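Local coordinates for aclacinomycin oxidoreductase (AknOx) (Streptomyces galilaeus, PDB 2IPI), which oxidises the terminal sugar of aclacinomycin N and then of aclacinomycin A, passing electrons through a bicovalently bound FAD to oxygen in the last two steps of aclacinomycin biosynthesis, at residues 60-63 with 67-70; 202-207 with 503-508. All blocks are in the same frame, centred on the assembly; numbering follows the deposited sequence.

From the N terminus, the chain first runs through strand 58-61 and turns at once into helix 65-78; interaction 1 closes this short loop, with only three residues between 60-63 and 67-70. Interaction 2 opens much later, at the start of helix 205-210, and closes, after 295 intervening residues, at the end of helix 495-505. The two therefore follow in series, neither nested nor crossed, with centres 22 Å apart and nearest atoms about 12 Å apart. Interaction 1 is a local strand-to-helix link within the FAD-binding part, whereas interaction 2 ties that part to the berberine-like C-terminal region, the strands of the seven-stranded sheet lying between its segments along the chain.

Interaction 1: residues 60-63 with 67-70; sequences YVVH and QVVD
The imidazole of His63 meets the side-chain amide of Gln67 at its edge, with OE1 lying only 5° out of the ring plane. The ring and amide planes themselves stand 64° apart. Through this edge His63 ND1 donates to Gln67 OE1 at 3.0 Å, the N-H...O angle being 151°. The donor lies in the carbonyl plane and uses a lone pair. A second bond reaches the same oxygen from the backbone: His63 N to Gln67 OE1 is also 3.0 Å, but it is more bent, and this donor sits well above the carbonyl plane. One acceptor thus holds both the main chain and the ring of a single residue, which restrains the rotation of the imidazole. Gln67 gets there because its chain is extended beyond CG, carrying the amide out from the helix to the residues that follow the strand. Its other end is held too, since NE2 donates to the carbonyl of Ala29.

Deeper in, the contact turns apolar. Val62 CG1, placed beside its own backbone N, packs 4.0 Å from Val68 CG2, and the two valines approach at a slant. Val62 CG1 also comes within 4.3 Å of Gln67 CB.

The arrangement closes a tight strand-to-helix connection, in which Gln67 N also bonds to Thr64 OG1. Strand 58-61 runs between strands 32-34 and 102-105 of a mixed sheet, and Val68 on helix 65-78 touches Val183 of strand 177-185, so the helix has contacts with both the end of strand 58-61 and the antiparallel sheet that contains strand 177-185.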
loop_
_atom_site.group_PDB
_atom_site.type_symbol
_atom_site.label_atom_id
_atom_site.label_comp_id
_atom_site.label_asym_id
_atom_site.label_seq_id
_atom_site.Cartn_x
_atom_site.Cartn_y
_atom_site.Cartn_z
ATOM N N TYR A 60 -0.702 11.885 22.188
ATOM C CA TYR A 60 -2.012 12.517 22.298
ATOM C C TYR A 60 -3.058 11.627 21.621
ATOM O O TYR A 60 -2.925 11.319 20.438
ATOM C CB TYR A 60 -2.130 13.886 21.632
ATOM C CG TYR A 60 -1.345 14.997 22.286
ATOM C CD1 TYR A 60 -1.805 15.690 23.392
ATOM C CD2 TYR A 60 -0.100 15.337 21.753
ATOM C CE1 TYR A 60 -1.057 16.706 23.971
ATOM C CE2 TYR A 60 0.640 16.348 22.330
ATOM C CZ TYR A 60 0.164 17.028 23.427
ATOM O OH TYR A 60 0.972 18.024 23.942
ATOM N N VAL A 61 -4.063 11.264 22.409
ATOM C CA VAL A 61 -5.145 10.450 21.841
ATOM C C VAL A 61 -6.354 11.333 21.541
ATOM O O VAL A 61 -7.084 11.664 22.488
ATOM C CB VAL A 61 -5.460 9.279 22.782
ATOM C CG1 VAL A 61 -6.548 8.407 22.191
ATOM C CG2 VAL A 61 -4.189 8.462 23.003
ATOM N N VAL A 62 -6.489 11.661 20.269
ATOM C CA VAL A 62 -7.448 12.576 19.680
ATOM C C VAL A 62 -8.799 11.928 19.326
ATOM O O VAL A 62 -8.884 10.734 18.988
ATOM C CB VAL A 62 -6.922 13.221 18.377
ATOM C CG1 VAL A 62 -5.790 14.203 18.640
ATOM C CG2 VAL A 62 -6.467 12.164 17.384
ATOM N N HIS A 63 -9.840 12.749 19.386
ATOM C CA HIS A 63 -11.220 12.328 19.116
ATOM C C HIS A 63 -11.899 13.291 18.155
ATOM O O HIS A 63 -12.989 13.011 17.629
ATOM C CB HIS A 63 -12.017 12.234 20.416
ATOM C CG HIS A 63 -11.319 11.450 21.486
ATOM N ND1 HIS A 63 -10.406 11.991 22.375
ATOM C CD2 HIS A 63 -11.404 10.141 21.799
ATOM C CE1 HIS A 63 -9.955 11.058 23.186
ATOM N NE2 HIS A 63 -10.550 9.919 22.867
ATOM N N GLN A 67 -9.490 18.732 18.230
ATOM C CA GLN A 67 -8.527 18.177 19.193
ATOM C C GLN A 67 -7.186 18.036 18.491
ATOM O O GLN A 67 -6.105 18.230 19.050
ATOM C CB GLN A 67 -9.013 16.847 19.774
ATOM C CG GLN A 67 -10.337 16.974 20.516
ATOM C CD GLN A 67 -10.789 15.758 21.285
ATOM O OE1 GLN A 67 -10.016 14.830 21.533
ATOM N NE2 GLN A 67 -12.067 15.777 21.668
ATOM N N VAL A 68 -7.253 17.728 17.190
ATOM C CA VAL A 68 -5.991 17.567 16.464
ATOM C C VAL A 68 -5.288 18.924 16.392
ATOM O O VAL A 68 -4.070 18.995 16.597
ATOM C CB VAL A 68 -6.163 16.969 15.071
ATOM C CG1 VAL A 68 -4.786 16.791 14.437
ATOM C CG2 VAL A 68 -6.881 15.626 15.084
ATOM N N VAL A 69 -6.069 19.982 16.126
ATOM C CA VAL A 69 -5.479 21.329 16.117
ATOM C C VAL A 69 -4.767 21.621 17.423
ATOM O O VAL A 69 -3.627 22.099 17.447
ATOM C CB VAL A 69 -6.529 22.410 15.822
ATOM C CG1 VAL A 69 -6.013 23.803 16.168
ATOM C CG2 VAL A 69 -6.941 22.337 14.355
ATOM N N ASP A 70 -5.407 21.324 18.545
ATOM C CA ASP A 70 -4.876 21.582 19.876
ATOM C C ASP A 70 -3.572 20.820 20.085
ATOM O O ASP A 70 -2.585 21.400 20.534
ATOM C CB ASP A 70 -5.971 21.230 20.862
ATOM C CG ASP A 70 -5.618 20.985 22.297
ATOM O OD1 ASP A 70 -4.477 21.316 22.676
ATOM O OD2 ASP A 70 -6.484 20.462 23.038
#

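Interaction 2: residues 202-207 with 503-508; sequences DPNREL and ARWDPR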
loop_
_atom_site.group_PDB
_atom_site.type_symbol
_atom_site.label_atom_id
_atom_site.label_comp_id
_atom_site.label_asym_id
_atom_site.label_seq_id
_atom_site.Cartn_x
_atom_site.Cartn_y
_atom_site.Cartn_z
ATOM N N ASP A 202 -12.034 24.622 -6.870
ATOM C CA ASP A 202 -11.583 24.645 -5.491
ATOM C C ASP A 202 -10.157 25.175 -5.415
ATOM O O ASP A 202 -9.266 24.636 -6.072
ATOM C CB ASP A 202 -11.708 23.241 -4.873
ATOM C CG ASP A 202 -11.415 23.216 -3.389
ATOM O OD1 ASP A 202 -10.554 23.983 -2.917
ATOM O OD2 ASP A 202 -12.056 22.430 -2.659
ATOM N N PRO A 203 -9.908 26.225 -4.637
ATOM C CA PRO A 203 -8.572 26.839 -4.625
ATOM C C PRO A 203 -7.506 25.977 -3.946
ATOM O O PRO A 203 -6.310 26.256 -4.069
ATOM C CB PRO A 203 -8.799 28.128 -3.822
ATOM C CG PRO A 203 -9.977 27.837 -2.943
ATOM C CD PRO A 203 -10.850 26.907 -3.737
ATOM N N ASN A 204 -7.945 24.961 -3.226
ATOM C CA ASN A 204 -7.132 24.026 -2.488
ATOM C C ASN A 204 -6.999 22.687 -3.217
ATOM O O ASN A 204 -6.495 21.755 -2.587
ATOM C CB ASN A 204 -7.721 23.717 -1.109
ATOM C CG ASN A 204 -7.922 24.941 -0.239
ATOM O OD1 ASN A 204 -7.204 25.934 -0.352
ATOM N ND2 ASN A 204 -8.921 24.847 0.625
ATOM N N ARG A 205 -7.465 22.596 -4.452
ATOM C CA ARG A 205 -7.449 21.318 -5.161
ATOM C C ARG A 205 -6.065 20.709 -5.249
ATOM O O ARG A 205 -5.846 19.490 -5.332
ATOM C CB ARG A 205 -8.030 21.531 -6.555
ATOM C CG ARG A 205 -8.137 20.265 -7.388
ATOM C CD ARG A 205 -8.931 20.582 -8.658
ATOM N NE ARG A 205 -9.474 19.405 -9.327
ATOM C CZ ARG A 205 -8.675 18.523 -9.932
ATOM N NH1 ARG A 205 -7.378 18.801 -9.887
ATOM N NH2 ARG A 205 -9.149 17.455 -10.544
ATOM N N GLU A 206 -5.035 21.563 -5.207
ATOM C CA GLU A 206 -3.697 20.974 -5.223
ATOM C C GLU A 206 -3.417 20.261 -3.910
ATOM O O GLU A 206 -2.706 19.260 -3.951
ATOM C CB GLU A 206 -2.609 22.014 -5.535
ATOM C CG GLU A 206 -2.611 22.336 -7.033
ATOM C CD GLU A 206 -2.189 21.157 -7.890
ATOM O OE1 GLU A 206 -0.974 20.846 -7.932
ATOM O OE2 GLU A 206 -3.073 20.544 -8.535
ATOM N N LEU A 207 -3.963 20.720 -2.791
ATOM C CA LEU A 207 -3.844 19.978 -1.535
ATOM C C LEU A 207 -4.580 18.638 -1.680
ATOM O O LEU A 207 -4.060 17.616 -1.220
ATOM C CB LEU A 207 -4.382 20.778 -0.365
ATOM C CG LEU A 207 -3.723 20.685 1.007
ATOM C CD1 LEU A 207 -4.758 20.886 2.103
ATOM C CD2 LEU A 207 -2.983 19.378 1.207
ATOM N N ALA A 503 5.528 23.279 0.124
ATOM C CA ALA A 503 5.857 24.657 0.451
ATOM C C ALA A 503 4.673 25.536 0.807
ATOM O O ALA A 503 4.762 26.489 1.599
ATOM C CB ALA A 503 6.556 25.207 -0.787
ATOM N N ARG A 504 3.516 25.244 0.205
ATOM C CA ARG A 504 2.338 26.072 0.436
ATOM C C ARG A 504 1.612 25.652 1.710
ATOM O O ARG A 504 1.205 26.494 2.516
ATOM C CB ARG A 504 1.387 25.997 -0.760
ATOM N N TRP A 505 1.433 24.342 1.895
ATOM C CA TRP A 505 0.599 23.946 3.037
ATOM C C TRP A 505 1.381 23.517 4.263
ATOM O O TRP A 505 0.787 23.399 5.341
ATOM C CB TRP A 505 -0.375 22.853 2.553
ATOM C CG TRP A 505 -1.688 23.454 2.143
ATOM C CD1 TRP A 505 -2.712 23.797 2.990
ATOM C CD2 TRP A 505 -2.127 23.786 0.823
ATOM N NE1 TRP A 505 -3.748 24.317 2.275
ATOM C CE2 TRP A 505 -3.425 24.322 0.937
ATOM C CE3 TRP A 505 -1.560 23.683 -0.446
ATOM C CZ2 TRP A 505 -4.157 24.755 -0.166
ATOM C CZ3 TRP A 505 -2.279 24.109 -1.548
ATOM C CH2 TRP A 505 -3.568 24.640 -1.402
ATOM N N ASP A 506 2.686 23.309 4.138
ATOM C CA ASP A 506 3.589 23.062 5.260
ATOM C C ASP A 506 4.881 23.873 5.122
ATOM O O ASP A 506 5.959 23.283 5.044
ATOM C CB ASP A 506 3.950 21.581 5.385
ATOM C CG ASP A 506 4.634 21.182 6.674
ATOM O OD1 ASP A 506 4.513 21.836 7.731
ATOM O OD2 ASP A 506 5.336 20.144 6.649
ATOM N N PRO A 507 4.809 25.199 5.092
ATOM C CA PRO A 507 6.013 26.031 4.970
ATOM C C PRO A 507 7.047 25.851 6.079
ATOM O O PRO A 507 8.240 25.957 5.796
ATOM C CB PRO A 507 5.488 27.467 5.052
ATOM C CG PRO A 507 4.033 27.401 5.309
ATOM C CD PRO A 507 3.574 25.991 5.128
ATOM N N ARG A 508 6.673 25.634 7.326
ATOM C CA ARG A 508 7.536 25.411 8.459
ATOM C C ARG A 508 8.053 23.966 8.535
ATOM O O ARG A 508 8.694 23.656 9.548
ATOM C CB ARG A 508 6.804 25.719 9.764
ATOM C CG ARG A 508 5.979 26.988 9.846
ATOM C CD ARG A 508 5.946 27.532 11.275
ATOM N NE ARG A 508 6.228 28.967 11.268
ATOM C CZ ARG A 508 7.070 29.587 12.075
ATOM N NH1 ARG A 508 7.214 30.903 11.941
ATOM N NH2 ARG A 508 7.748 28.927 12.995
#
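With chi1 at -94° and chi2 at -82°, Trp505 holds its indole out from the last turn of its helix and turns one face to Leu207. The result is a CH-pi contact: Leu207 CG stands 3.5 Å from the centroid of the five-membered ring and 10° off its normal, almost directly above it. Leu207 CB and CD1 flank that point over the same face. CD1 reaches 3.6 Å from Trp505 NE1, and CB lies 3.9 Å from Trp505 CD2.

The benzene end of the indole meets a polar partner in its plane. Asn204 OD1 approaches Trp505 CZ2 at 3.3 Å, with amide and ring planes nearly perpendicular, so that the oxygen faces the slightly positive C-H edge. The amide is positioned by its other end, where ND2 donates to the carbonyl of Val195. Just upstream, Asp202 OD1 accepts from Asn204 N at 2.8 Å, forming an Asx turn that overlaps the type I turn from Asp202 to Arg205 leading into the helix.

Leu207 also touches Val194 and Ala196 of strand 191-197, an outer strand of the five-stranded antiparallel sheet. Leu207 at the start of helix 205-210 thus touches both that strand and the indole at the end of helix 495-505, joining the FAD-binding region to the berberine-like C-terminal one.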